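Local coordinates for protein adenosine kinase (Sinorhizobium meliloti, PDB 3UBO) that probably transfers a phosphate from ATP to the 5'-hydroxyl of adenosine as a ribokinase-like (pfkB-family) kinase, and binds adenosine and ADP in this crystal, at residues Ile19-Asp24 / Gly312-Arg317; Phe193-Tyr198 / Ala221-Glu226; Glu228-Ala233 / Val246-Glu251; Leu236-Cys241 / Val254-Ala259. All blocks are in the same frame, centred on the assembly; numbering follows the deposited sequence.

Contact 1 (Ile19-Asp24 / Gly312-Arg317); sequences IARCDD and GQIGPR
I19, near the end of strand 16-21, points toward I314 and G315, residues of the loop that follows helix 296-311. Its CB bond is directed at the loop, and from there the side chain forks. The short branch, CG2, faces the end of I314, with CD1 of the latter 4.4 Å from I19 CG2. The long branch runs through CG1 to CD1, which comes to 4.3 Å from G315 CA, where the glycine backbone takes the place of a side-chain partner. Between the isoleucines the touch is apolar and loose. I314 CD1 has a second neighbour, R21 NH1, at 4.0 Å. The arginine chain bends at chi2 (121°), bringing the guanidinium back toward the loop, where it lies obliquely against the methyl. G315 N is held by D274 OD2, and V56 of strand 56-59 packs against both isoleucines. I314 also packs on L319 of the second subunit, while P316 touches bound adenosine. A small five-stranded sheet whose strand 16-21 meets a loop that lines the adenosine pocket is consistent with the lid of ribokinase-like kinases, which closes over the substrate site of the large alpha/beta domain.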
loop_
_atom_site.group_PDB
_atom_site.type_symbol
_atom_site.label_atom_id
_atom_site.label_comp_id
_atom_site.label_asym_id
_atom_site.label_seq_id
_atom_site.Cartn_x
_atom_site.Cartn_y
_atom_site.Cartn_z
ATOM N N ILE A 19 4.386 6.498 1.303
ATOM C CA ILE A 19 5.256 6.158 2.377
ATOM C C ILE A 19 6.485 5.365 1.880
ATOM O O ILE A 19 6.325 4.452 1.034
ATOM C CB ILE A 19 4.510 5.201 3.339
ATOM C CG1 ILE A 19 3.178 5.782 3.830
ATOM C CG2 ILE A 19 5.406 4.766 4.475
ATOM C CD1 ILE A 19 2.084 4.643 4.117
ATOM N N ALA A 20 7.663 5.647 2.458
ATOM C CA ALA A 20 8.857 4.839 2.247
ATOM C C ALA A 20 9.873 5.056 3.362
ATOM O O ALA A 20 9.834 6.033 4.082
ATOM C CB ALA A 20 9.536 5.122 0.839
ATOM N N ARG A 21 10.777 4.108 3.498
ATOM C CA ARG A 21 11.823 4.147 4.483
ATOM C C ARG A 21 12.964 5.044 4.041
ATOM O O ARG A 21 13.219 5.205 2.846
ATOM C CB ARG A 21 12.312 2.739 4.571
ATOM C CG ARG A 21 12.540 2.306 5.948
ATOM C CD ARG A 21 11.699 1.111 6.293
ATOM N NE ARG A 21 11.550 1.084 7.741
ATOM C CZ ARG A 21 10.676 0.306 8.332
ATOM N NH1 ARG A 21 9.904 -0.516 7.592
ATOM N NH2 ARG A 21 10.584 0.353 9.659
ATOM N N CYS A 22 13.642 5.654 4.985
ATOM C CA CYS A 22 14.816 6.423 4.667
ATOM C C CYS A 22 15.642 6.477 5.959
ATOM O O CYS A 22 15.245 5.875 6.957
ATOM C CB CYS A 22 14.419 7.800 4.199
ATOM S SG CYS A 22 14.094 8.828 5.650
ATOM N N ASP A 23 16.798 7.140 5.965
ATOM C CA ASP A 23 17.693 7.041 7.141
ATOM C C ASP A 23 17.734 8.383 7.819
ATOM O O ASP A 23 17.025 9.272 7.398
ATOM C CB ASP A 23 19.122 6.545 6.799
ATOM C CG ASP A 23 19.715 7.219 5.566
ATOM O OD1 ASP A 23 19.057 8.142 5.041
ATOM O OD2 ASP A 23 20.802 6.823 5.091
ATOM N N ASP A 24 18.536 8.568 8.869
ATOM C CA ASP A 24 18.484 9.899 9.532
ATOM C C ASP A 24 19.010 11.013 8.643
ATOM O O ASP A 24 18.332 12.031 8.476
ATOM C CB ASP A 24 19.199 9.948 10.893
ATOM C CG ASP A 24 18.266 9.619 12.098
ATOM O OD1 ASP A 24 17.012 9.559 11.941
ATOM O OD2 ASP A 24 18.821 9.410 13.215
ATOM N N GLY A 312 2.557 -2.251 14.197
ATOM C CA GLY A 312 3.190 -3.368 13.522
ATOM C C GLY A 312 2.932 -3.346 12.007
ATOM O O GLY A 312 2.699 -4.393 11.416
ATOM N N GLN A 313 2.959 -2.184 11.346
ATOM C CA GLN A 313 2.482 -2.174 9.958
ATOM C C GLN A 313 2.986 -0.958 9.218
ATOM O O GLN A 313 2.949 0.159 9.743
ATOM C CB GLN A 313 0.959 -2.051 9.970
ATOM C CG GLN A 313 0.217 -2.792 8.925
ATOM C CD GLN A 313 -1.244 -2.377 8.970
ATOM O OE1 GLN A 313 -1.520 -1.184 9.087
ATOM N NE2 GLN A 313 -2.182 -3.342 8.845
ATOM N N ILE A 314 3.434 -1.150 7.986
ATOM C CA ILE A 314 3.700 0.007 7.125
ATOM C C ILE A 314 2.304 0.324 6.818
ATOM O O ILE A 314 1.602 -0.561 6.347
ATOM C CB ILE A 314 4.471 -0.372 5.821
ATOM C CG1 ILE A 314 5.973 -0.237 6.062
ATOM C CG2 ILE A 314 4.058 0.497 4.665
ATOM C CD1 ILE A 314 6.340 1.089 6.616
ATOM N N GLY A 315 1.880 1.560 7.133
ATOM C CA GLY A 315 0.479 1.950 6.990
ATOM C C GLY A 315 -0.222 2.388 8.282
ATOM O O GLY A 315 0.095 1.860 9.387
ATOM N N PRO A 316 -1.191 3.341 8.171
ATOM C CA PRO A 316 -1.909 3.866 9.341
ATOM C C PRO A 316 -3.306 3.193 9.582
ATOM O O PRO A 316 -3.886 3.513 10.623
ATOM C CB PRO A 316 -2.128 5.304 8.937
ATOM C CG PRO A 316 -2.623 5.137 7.448
ATOM C CD PRO A 316 -1.728 3.943 6.926
ATOM N N ARG A 317 -3.795 2.292 8.710
ATOM C CA ARG A 317 -5.139 1.714 8.882
ATOM C C ARG A 317 -5.191 0.185 8.830
ATOM O O ARG A 317 -4.669 -0.436 7.906
ATOM C CB ARG A 317 -6.152 2.261 7.806
ATOM C CG ARG A 317 -6.612 3.712 7.958
ATOM C CD ARG A 317 -7.600 4.068 6.845
ATOM N NE ARG A 317 -7.808 5.519 6.698
ATOM C CZ ARG A 317 -8.602 6.050 5.764
ATOM N NH1 ARG A 317 -9.250 5.212 4.937
ATOM N NH2 ARG A 317 -8.762 7.409 5.647
#

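Contact 2 (Phe193-Tyr198 / Ala221-Glu226); sequences FCVHRY and ALALYE
V195 on helix 192-197 packs against A223 and L224 at the end of helix 218-224. Both helices belong to the alpha/beta core of the ribokinase-like fold, where they follow the neighbouring parallel strands 184-188 and 213-217. The helices come close here, with the CA atoms of V195 and L224 6.0 Å apart.

The aliphatic part of the contact rests on one methyl. V195 CG1 stands anti to its own backbone N (chi1 171°), which carries it outward over the A223-L224 peptide. It lies 3.6 Å from L224 N and 3.7 Å from A223 C, against main chain as much as side chain. Both beta carbons also lie near this methyl, L224 CB at 3.9 Å from V195 CG1 and A223 CB at 4.1 Å from it.

The aromatic part comes from H196. Its CB bond starts away from the other helix, but the imidazole turns back and meets the A223 methyl obliquely.

Polar groups look elsewhere. H196 ND1 is bonded to S192 O one turn earlier in its helix, which helps to fix the rotation of the ring. Y225, the next residue after L224, turns to helix 230-240, where its OH meets D240 OD2. H196 CE1 is the ring atom that reaches A223, 4.0 Å from A223 CB.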
loop_
_atom_site.group_PDB
_atom_site.type_symbol
_atom_site.label_atom_id
_atom_site.label_comp_id
_atom_site.label_asym_id
_atom_site.label_seq_id
_atom_site.Cartn_x
_atom_site.Cartn_y
_atom_site.Cartn_z
ATOM N N PHE A 193 3.564 21.026 16.554
ATOM C CA PHE A 193 3.828 22.354 15.977
ATOM C C PHE A 193 2.546 23.038 15.661
ATOM O O PHE A 193 2.479 24.241 15.701
ATOM C CB PHE A 193 4.734 22.320 14.738
ATOM C CG PHE A 193 6.175 22.014 15.073
ATOM C CD1 PHE A 193 7.090 23.045 15.265
ATOM C CD2 PHE A 193 6.609 20.670 15.234
ATOM C CE1 PHE A 193 8.446 22.753 15.627
ATOM C CE2 PHE A 193 7.964 20.365 15.593
ATOM C CZ PHE A 193 8.883 21.422 15.786
ATOM N N CYS A 194 1.540 22.245 15.295
ATOM C CA CYS A 194 0.163 22.685 15.164
ATOM C C CYS A 194 -0.117 23.363 16.472
ATOM O O CYS A 194 -0.462 24.544 16.498
ATOM C CB CYS A 194 -0.740 21.480 15.007
ATOM S SG CYS A 194 -2.262 21.769 14.110
ATOM N N VAL A 195 0.103 22.645 17.573
ATOM C CA VAL A 195 -0.028 23.254 18.904
ATOM C C VAL A 195 0.618 24.668 19.071
ATOM O O VAL A 195 -0.094 25.598 19.425
ATOM C CB VAL A 195 0.255 22.251 20.080
ATOM C CG1 VAL A 195 0.315 22.956 21.423
ATOM C CG2 VAL A 195 -0.818 21.136 20.096
ATOM N N HIS A 196 1.904 24.874 18.797
ATOM C CA HIS A 196 2.397 26.266 18.793
ATOM C C HIS A 196 1.658 27.216 17.841
ATOM O O HIS A 196 1.301 28.332 18.219
ATOM C CB HIS A 196 3.878 26.332 18.485
ATOM C CG HIS A 196 4.719 25.567 19.447
ATOM N ND1 HIS A 196 4.919 24.203 19.338
ATOM C CD2 HIS A 196 5.429 25.968 20.528
ATOM C CE1 HIS A 196 5.718 23.793 20.313
ATOM N NE2 HIS A 196 6.045 24.844 21.050
ATOM N N ARG A 197 1.407 26.777 16.611
ATOM C CA ARG A 197 0.804 27.605 15.532
ATOM C C ARG A 197 -0.673 28.020 15.833
ATOM O O ARG A 197 -1.265 28.863 15.160
ATOM C CB ARG A 197 0.958 26.798 14.212
ATOM C CG ARG A 197 0.375 27.266 12.815
ATOM C CD ARG A 197 1.056 26.427 11.559
ATOM N NE ARG A 197 0.616 25.020 11.394
ATOM C CZ ARG A 197 1.265 23.924 11.853
ATOM N NH1 ARG A 197 2.450 23.998 12.491
ATOM N NH2 ARG A 197 0.717 22.725 11.671
ATOM N N TYR A 198 -1.258 27.383 16.847
ATOM C CA TYR A 198 -2.633 27.652 17.265
ATOM C C TYR A 198 -2.851 27.398 18.749
ATOM O O TYR A 198 -3.936 26.950 19.106
ATOM C CB TYR A 198 -3.656 26.793 16.493
ATOM C CG TYR A 198 -3.545 26.856 14.983
ATOM C CD1 TYR A 198 -4.022 27.952 14.259
ATOM C CD2 TYR A 198 -2.944 25.831 14.278
ATOM C CE1 TYR A 198 -3.916 28.007 12.844
ATOM C CE2 TYR A 198 -2.815 25.883 12.900
ATOM C CZ TYR A 198 -3.304 26.960 12.186
ATOM O OH TYR A 198 -3.181 26.967 10.823
ATOM N N ALA A 221 0.698 17.987 24.751
ATOM C CA ALA A 221 0.270 18.510 26.041
ATOM C C ALA A 221 1.290 19.412 26.763
ATOM O O ALA A 221 0.912 20.467 27.266
ATOM C CB ALA A 221 -0.205 17.406 26.927
ATOM N N LEU A 222 2.565 19.038 26.800
ATOM C CA LEU A 222 3.573 19.912 27.421
ATOM C C LEU A 222 3.625 21.295 26.778
ATOM O O LEU A 222 4.107 22.237 27.399
ATOM C CB LEU A 222 4.971 19.301 27.336
ATOM C CG LEU A 222 5.172 18.029 28.169
ATOM C CD1 LEU A 222 6.589 17.441 28.045
ATOM C CD2 LEU A 222 4.820 18.295 29.608
ATOM N N ALA A 223 3.135 21.396 25.542
ATOM C CA ALA A 223 3.455 22.512 24.673
ATOM C C ALA A 223 2.264 23.395 24.560
ATOM O O ALA A 223 2.355 24.535 24.122
ATOM C CB ALA A 223 3.813 22.004 23.292
ATOM N N LEU A 224 1.122 22.822 24.900
ATOM C CA LEU A 224 -0.129 23.537 24.932
ATOM C C LEU A 224 -0.157 24.488 26.124
ATOM O O LEU A 224 -0.802 25.514 26.059
ATOM C CB LEU A 224 -1.274 22.544 24.990
ATOM C CG LEU A 224 -2.698 22.991 25.271
ATOM C CD1 LEU A 224 -3.270 23.794 24.083
ATOM C CD2 LEU A 224 -3.569 21.784 25.616
ATOM N N TYR A 225 0.580 24.177 27.182
ATOM C CA TYR A 225 0.724 25.066 28.343
ATOM C C TYR A 225 2.192 25.485 28.503
ATOM O O TYR A 225 2.686 25.588 29.638
ATOM C CB TYR A 225 0.184 24.397 29.652
ATOM C CG TYR A 225 -1.271 23.949 29.523
ATOM C CD1 TYR A 225 -2.297 24.885 29.405
ATOM C CD2 TYR A 225 -1.617 22.598 29.474
ATOM C CE1 TYR A 225 -3.627 24.498 29.261
ATOM C CE2 TYR A 225 -2.956 22.196 29.318
ATOM C CZ TYR A 225 -3.953 23.157 29.214
ATOM O OH TYR A 225 -5.278 22.799 29.049
ATOM N N GLU A 226 2.878 25.707 27.375
ATOM C CA GLU A 226 4.292 26.078 27.382
ATOM C C GLU A 226 4.988 25.645 28.678
ATOM O O GLU A 226 5.263 26.498 29.522
ATOM C CB GLU A 226 4.450 27.597 27.207
#

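Contact 3 (Glu228-Ala233 / Val246-Glu251); sequences EDFDRA and VTLSEE. With ADP (adenosine-5'-diphosphate), chain D.
The ADP pocket of this ribokinase-like kinase is built partly on the end of strand 246-247 and the loop after it, and F230, in the first turn of helix 230-240, packs against the back of that segment. The arrangement belongs to the alpha/beta core: helix 230-240 leads into the last strand of the parallel sheet, and the nucleotide sits at the strand's end.

F230 takes part through the far end of its ring. With CG anti to the backbone N (chi1 -173°), the ring extends toward the strand, where V246 CG1 meets its edge near the ring plane, 3.9 Å from F230 CZ. L248 CD2 comes obliquely to the same corner, 3.9 Å from F230 CZ. Beyond these segments R218 makes a cation-pi contact with the ring. The start of the helix is capped by D229, whose OD1 accepts weak bonds from D231 N and R232 N.

On the other side of the strand T247 and S249 address the alpha phosphate. S249 N donates to ADP O2A at 2.8 Å, with an N-H...O angle of 160°, although the oxygen's place is not secure in the model. T247 OG1 lies near the same oxygen but may instead give its proton to A216 O. Further along the loop, E250 CB lies over a face of the adenine, 3.3 Å from ADP C6.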
loop_
_atom_site.group_PDB
_atom_site.type_symbol
_atom_site.label_atom_id
_atom_site.label_comp_id
_atom_site.label_asym_id
_atom_site.label_seq_id
_atom_site.Cartn_x
_atom_site.Cartn_y
_atom_site.Cartn_z
ATOM N N GLU A 228 7.726 22.285 30.668
ATOM C CA GLU A 228 8.367 21.000 30.778
ATOM C C GLU A 228 7.792 20.192 31.975
ATOM O O GLU A 228 8.063 18.997 32.076
ATOM C CB GLU A 228 9.901 21.164 30.836
ATOM N N ASP A 229 6.991 20.814 32.865
ATOM C CA ASP A 229 6.358 20.054 33.979
ATOM C C ASP A 229 5.077 19.323 33.563
ATOM O O ASP A 229 4.014 19.948 33.432
ATOM C CB ASP A 229 6.048 20.916 35.219
ATOM C CG ASP A 229 5.356 20.099 36.363
ATOM O OD1 ASP A 229 5.270 18.837 36.298
ATOM O OD2 ASP A 229 4.899 20.731 37.336
ATOM N N PHE A 230 5.175 18.006 33.388
ATOM C CA PHE A 230 4.050 17.216 32.885
ATOM C C PHE A 230 2.836 17.124 33.870
ATOM O O PHE A 230 1.663 17.140 33.452
ATOM C CB PHE A 230 4.543 15.822 32.416
ATOM C CG PHE A 230 3.480 15.001 31.719
ATOM C CD1 PHE A 230 2.799 15.504 30.620
ATOM C CD2 PHE A 230 3.154 13.731 32.167
ATOM C CE1 PHE A 230 1.811 14.748 29.982
ATOM C CE2 PHE A 230 2.160 12.984 31.535
ATOM C CZ PHE A 230 1.498 13.488 30.446
ATOM N N ASP A 231 3.117 17.015 35.171
ATOM C CA ASP A 231 2.040 16.965 36.155
ATOM C C ASP A 231 1.227 18.250 36.114
ATOM O O ASP A 231 -0.006 18.210 36.082
ATOM C CB ASP A 231 2.594 16.685 37.547
ATOM C CG ASP A 231 2.909 15.221 37.734
ATOM O OD1 ASP A 231 2.268 14.416 37.002
ATOM O OD2 ASP A 231 3.789 14.883 38.587
ATOM N N ARG A 232 1.944 19.378 36.106
ATOM C CA ARG A 232 1.336 20.701 36.054
ATOM C C ARG A 232 0.417 20.807 34.860
ATOM O O ARG A 232 -0.667 21.413 34.938
ATOM C CB ARG A 232 2.406 21.785 35.902
ATOM C CG ARG A 232 1.814 23.193 35.598
ATOM C CD ARG A 232 1.713 24.041 36.883
ATOM N NE ARG A 232 0.766 25.162 36.826
ATOM C CZ ARG A 232 0.746 26.171 37.708
ATOM N NH1 ARG A 232 1.643 26.217 38.712
ATOM N NH2 ARG A 232 -0.162 27.144 37.579
ATOM N N ALA A 233 0.885 20.250 33.744
ATOM C CA ALA A 233 0.155 20.323 32.489
ATOM C C ALA A 233 -1.124 19.496 32.563
ATOM O O ALA A 233 -2.169 19.886 32.001
ATOM C CB ALA A 233 1.022 19.884 31.327
ATOM N N VAL A 246 -4.360 11.252 27.172
ATOM C CA VAL A 246 -3.010 11.585 26.731
ATOM C C VAL A 246 -2.130 10.361 26.418
ATOM O O VAL A 246 -1.781 9.590 27.318
ATOM C CB VAL A 246 -2.340 12.496 27.753
ATOM C CG1 VAL A 246 -0.871 12.662 27.453
ATOM C CG2 VAL A 246 -3.042 13.813 27.743
ATOM N N THR A 247 -1.745 10.175 25.152
ATOM C CA THR A 247 -0.885 9.040 24.795
ATOM C C THR A 247 0.573 9.209 25.255
ATOM O O THR A 247 1.176 10.262 25.147
ATOM C CB THR A 247 -1.005 8.663 23.287
ATOM O OG1 THR A 247 -0.651 9.792 22.475
ATOM C CG2 THR A 247 -2.419 8.181 22.920
ATOM N N LEU A 248 1.121 8.125 25.795
ATOM C CA LEU A 248 2.495 8.075 26.346
ATOM C C LEU A 248 3.373 7.061 25.607
ATOM O O LEU A 248 4.181 6.368 26.216
ATOM C CB LEU A 248 2.465 7.692 27.823
ATOM C CG LEU A 248 1.683 8.563 28.819
ATOM C CD1 LEU A 248 1.407 7.803 30.155
ATOM C CD2 LEU A 248 2.368 9.942 29.018
ATOM N N SER A 249 3.212 6.982 24.293
ATOM C CA SER A 249 3.927 6.016 23.496
ATOM C C SER A 249 3.859 4.647 24.168
ATOM O O SER A 249 2.770 4.066 24.249
ATOM C CB SER A 249 5.383 6.426 23.306
ATOM O OG SER A 249 5.574 7.814 23.395
ATOM N N GLU A 250 4.999 4.149 24.655
ATOM C CA GLU A 250 5.095 2.776 25.124
ATOM C C GLU A 250 4.560 2.627 26.557
ATOM O O GLU A 250 4.186 1.536 26.994
ATOM C CB GLU A 250 6.549 2.213 24.973
ATOM C CG GLU A 250 7.701 2.741 25.938
ATOM C CD GLU A 250 8.127 4.213 25.656
ATOM O OE1 GLU A 250 9.062 4.716 26.337
ATOM O OE2 GLU A 250 7.518 4.882 24.769
ATOM N N GLU A 251 4.526 3.744 27.274
ATOM C CA GLU A 251 3.979 3.813 28.627
ATOM C C GLU A 251 2.447 3.587 28.587
ATOM O O GLU A 251 1.800 3.305 29.624
ATOM C CB GLU A 251 4.281 5.196 29.212
ATOM C CG GLU A 251 5.202 5.258 30.397
ATOM C CD GLU A 251 6.549 4.570 30.171
ATOM O OE1 GLU A 251 7.339 5.147 29.382
ATOM O OE2 GLU A 251 6.839 3.492 30.810
HETATM P PB ADP D . 1.695 9.728 18.760
HETATM O O1B ADP D . 2.810 10.866 18.295
HETATM O O2B ADP D . 0.121 10.263 18.987
HETATM O O3B ADP D . 1.661 8.596 17.797
HETATM P PA ADP D . 2.474 8.168 21.317
HETATM O O1A ADP D . 4.095 8.142 21.609
HETATM O O2A ADP D . 1.763 8.568 22.531
HETATM O O3A ADP D . 2.519 9.417 20.182
HETATM O "O5'" ADP D . 1.796 6.716 20.813
HETATM C "C5'" ADP D . 0.391 6.625 20.608
HETATM C "C4'" ADP D . -0.194 5.249 21.066
HETATM O "O4'" ADP D . 0.174 4.023 20.271
HETATM C "C3'" ADP D . 0.158 4.746 22.566
HETATM O "O3'" ADP D . -0.415 5.398 23.684
HETATM C "C2'" ADP D . 0.206 3.226 22.485
HETATM O "O2'" ADP D . -0.955 2.433 22.775
HETATM C "C1'" ADP D . 0.840 3.083 21.131
HETATM N N9 ADP D . 2.332 3.182 21.139
HETATM C C8 ADP D . 3.128 4.247 20.780
HETATM N N7 ADP D . 4.531 3.888 20.945
HETATM C C5 ADP D . 4.575 2.556 21.447
HETATM C C6 ADP D . 5.698 1.657 21.782
HETATM N N6 ADP D . 7.088 2.108 21.578
HETATM N N1 ADP D . 5.436 0.395 22.217
HETATM C C2 ADP D . 4.115 -0.069 22.345
HETATM N N3 ADP D . 3.004 0.800 22.039
HETATM C C4 ADP D . 3.252 2.089 21.575
#

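Contact 4 (Leu236-Cys241 / Val254-Ala259); sequences LLARDC and VVVRGA
A238, on the last turns of helix 230-240, meets V256 and G258 of a beta hairpin, strands 253-257 and 260-264. The hairpin extends the alpha/beta core of the ribokinase-like fold: V254 and V256 are backbone-bonded to V246 and A244, so strand 253-257 lies antiparallel to the last strand of the parallel sheet, and the helix packs across this extension.

The CB-CG1 bond of V256 aims almost straight at the alanine methyl, with CG1 3.5 Å from A238 CB. The alanine receives it from the side, since its own CA-CB bond stands nearly at right angles to the line between the two carbons. V256 CG1 consequently also lies 3.9 Å from A238 CA, over the helix backbone. Because A238 ends at CB, strand and helix can approach closely here.

The same methyl has a second neighbour, the carbonyl oxygen of G258, in a direction about 82° from that of V256 CG1 as seen from A238 CB. G258 sits in the hairpin turn at positive phi (55°), which favours glycine; its CA is 5.1 Å from A238 CA. Deeper in, the end of L237 swings toward the strand and is buried between helix and sheet. D240, three residues after L237, faces helix 199-207, with OD2 in a salt bridge to R207 NH2. At the turn itself, G258 O stands 3.4 Å from A238 CB.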
loop_
_atom_site.group_PDB
_atom_site.type_symbol
_atom_site.label_atom_id
_atom_site.label_comp_id
_atom_site.label_asym_id
_atom_site.label_seq_id
_atom_site.Cartn_x
_atom_site.Cartn_y
_atom_site.Cartn_z
ATOM N N LEU A 236 -3.855 21.689 34.251
ATOM C CA LEU A 236 -4.430 22.714 33.399
ATOM C C LEU A 236 -5.411 22.122 32.372
ATOM O O LEU A 236 -6.487 22.692 32.079
ATOM C CB LEU A 236 -3.296 23.474 32.734
ATOM C CG LEU A 236 -2.261 23.888 33.789
ATOM C CD1 LEU A 236 -0.978 24.385 33.144
ATOM C CD2 LEU A 236 -2.854 24.966 34.681
ATOM N N LEU A 237 -5.035 20.952 31.866
ATOM C CA LEU A 237 -5.790 20.240 30.847
ATOM C C LEU A 237 -7.123 19.709 31.368
ATOM O O LEU A 237 -8.113 19.643 30.622
ATOM C CB LEU A 237 -4.945 19.068 30.359
ATOM C CG LEU A 237 -5.685 18.048 29.491
ATOM C CD1 LEU A 237 -5.774 18.631 28.108
ATOM C CD2 LEU A 237 -5.065 16.652 29.446
ATOM N N ALA A 238 -7.111 19.303 32.647
ATOM C CA ALA A 238 -8.315 18.939 33.419
ATOM C C ALA A 238 -9.304 20.086 33.629
ATOM O O ALA A 238 -10.495 19.845 33.605
ATOM C CB ALA A 238 -7.934 18.373 34.751
ATOM N N ARG A 239 -8.781 21.302 33.849
ATOM C CA ARG A 239 -9.542 22.543 34.005
ATOM C C ARG A 239 -10.275 22.996 32.744
ATOM O O ARG A 239 -11.306 23.737 32.839
ATOM C CB ARG A 239 -8.633 23.725 34.401
ATOM C CG ARG A 239 -7.744 23.518 35.590
ATOM C CD ARG A 239 -7.222 24.850 36.150
ATOM N NE ARG A 239 -6.349 24.608 37.312
ATOM C CZ ARG A 239 -5.473 25.485 37.820
ATOM N NH1 ARG A 239 -5.337 26.703 37.281
ATOM N NH2 ARG A 239 -4.727 25.136 38.876
ATOM N N ASP A 240 -9.739 22.628 31.569
ATOM C CA ASP A 240 -10.209 23.289 30.342
ATOM C C ASP A 240 -11.162 22.444 29.477
ATOM O O ASP A 240 -11.854 22.984 28.565
ATOM C CB ASP A 240 -9.028 23.853 29.555
ATOM C CG ASP A 240 -8.160 24.779 30.394
ATOM O OD1 ASP A 240 -8.550 25.078 31.546
ATOM O OD2 ASP A 240 -7.084 25.215 29.910
ATOM N N CYS A 241 -11.202 21.135 29.787
ATOM C CA CYS A 241 -12.172 20.197 29.187
ATOM C C CYS A 241 -12.804 19.212 30.198
ATOM O O CYS A 241 -12.300 19.026 31.309
ATOM C CB CYS A 241 -11.539 19.446 28.005
ATOM S SG CYS A 241 -10.036 18.552 28.474
ATOM N N VAL A 254 -2.549 8.053 29.880
ATOM C CA VAL A 254 -3.063 8.603 31.138
ATOM C C VAL A 254 -4.263 9.514 30.917
ATOM O O VAL A 254 -4.099 10.696 30.602
ATOM C CB VAL A 254 -1.998 9.374 31.949
ATOM C CG1 VAL A 254 -1.316 10.413 31.106
ATOM C CG2 VAL A 254 -2.630 9.975 33.197
ATOM N N VAL A 255 -5.475 8.981 31.072
ATOM C CA VAL A 255 -6.682 9.796 30.975
ATOM C C VAL A 255 -6.924 10.694 32.210
ATOM O O VAL A 255 -6.601 10.361 33.297
ATOM C CB VAL A 255 -7.889 8.916 30.649
ATOM C CG1 VAL A 255 -9.171 9.761 30.429
ATOM C CG2 VAL A 255 -7.602 8.116 29.404
ATOM N N VAL A 256 -7.486 11.869 32.018
ATOM C CA VAL A 256 -7.606 12.860 33.091
ATOM C C VAL A 256 -9.051 13.448 33.155
ATOM O O VAL A 256 -9.628 13.801 32.112
ATOM C CB VAL A 256 -6.508 13.953 32.924
ATOM C CG1 VAL A 256 -6.971 15.264 33.428
ATOM C CG2 VAL A 256 -5.216 13.514 33.613
ATOM N N ARG A 257 -9.625 13.458 34.382
ATOM C CA ARG A 257 -10.992 13.955 34.733
ATOM C C ARG A 257 -10.964 14.539 36.151
ATOM O O ARG A 257 -11.003 13.781 37.153
ATOM C CB ARG A 257 -12.022 12.835 34.668
ATOM C CG ARG A 257 -13.388 13.353 34.603
ATOM C CD ARG A 257 -14.258 12.461 33.762
ATOM N NE ARG A 257 -14.453 11.143 34.378
ATOM C CZ ARG A 257 -15.298 10.211 33.905
ATOM N NH1 ARG A 257 -16.024 10.446 32.790
ATOM N NH2 ARG A 257 -15.415 9.042 34.546
ATOM N N GLY A 258 -10.861 15.870 36.220
ATOM C CA GLY A 258 -10.502 16.579 37.440
ATOM C C GLY A 258 -9.188 16.148 38.095
ATOM O O GLY A 258 -8.095 16.565 37.665
ATOM N N ALA A 259 -9.300 15.319 39.145
ATOM C CA ALA A 259 -8.145 14.836 39.940
ATOM C C ALA A 259 -8.045 13.317 39.823
ATOM O O ALA A 259 -7.146 12.665 40.402
ATOM C CB ALA A 259 -8.269 15.262 41.422
#

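How the contacts relate
From the N terminus, strand 16-21 of the lid meets loop 312-317 only near the end of the chain, so contact 1 closes a loop of 287 residues within which the other three fall. Contact 2 closes first, over 22 residues, and joins helices 192-197 and 218-224. Contacts 3 and 4 follow and cross, because helix 230-240 serves both while its two partners are successive strands, 246-247 and 253-257, linked by V246 O and V254 N. Y225 bridges contacts 2 and 4, and L222 of contact 2 packs on F230 of contact 3. Contacts 2-4 thus form a continuous touching group on the alpha/beta core, whereas contact 1 lies apart, its centre about 33 Å from that of contact 4.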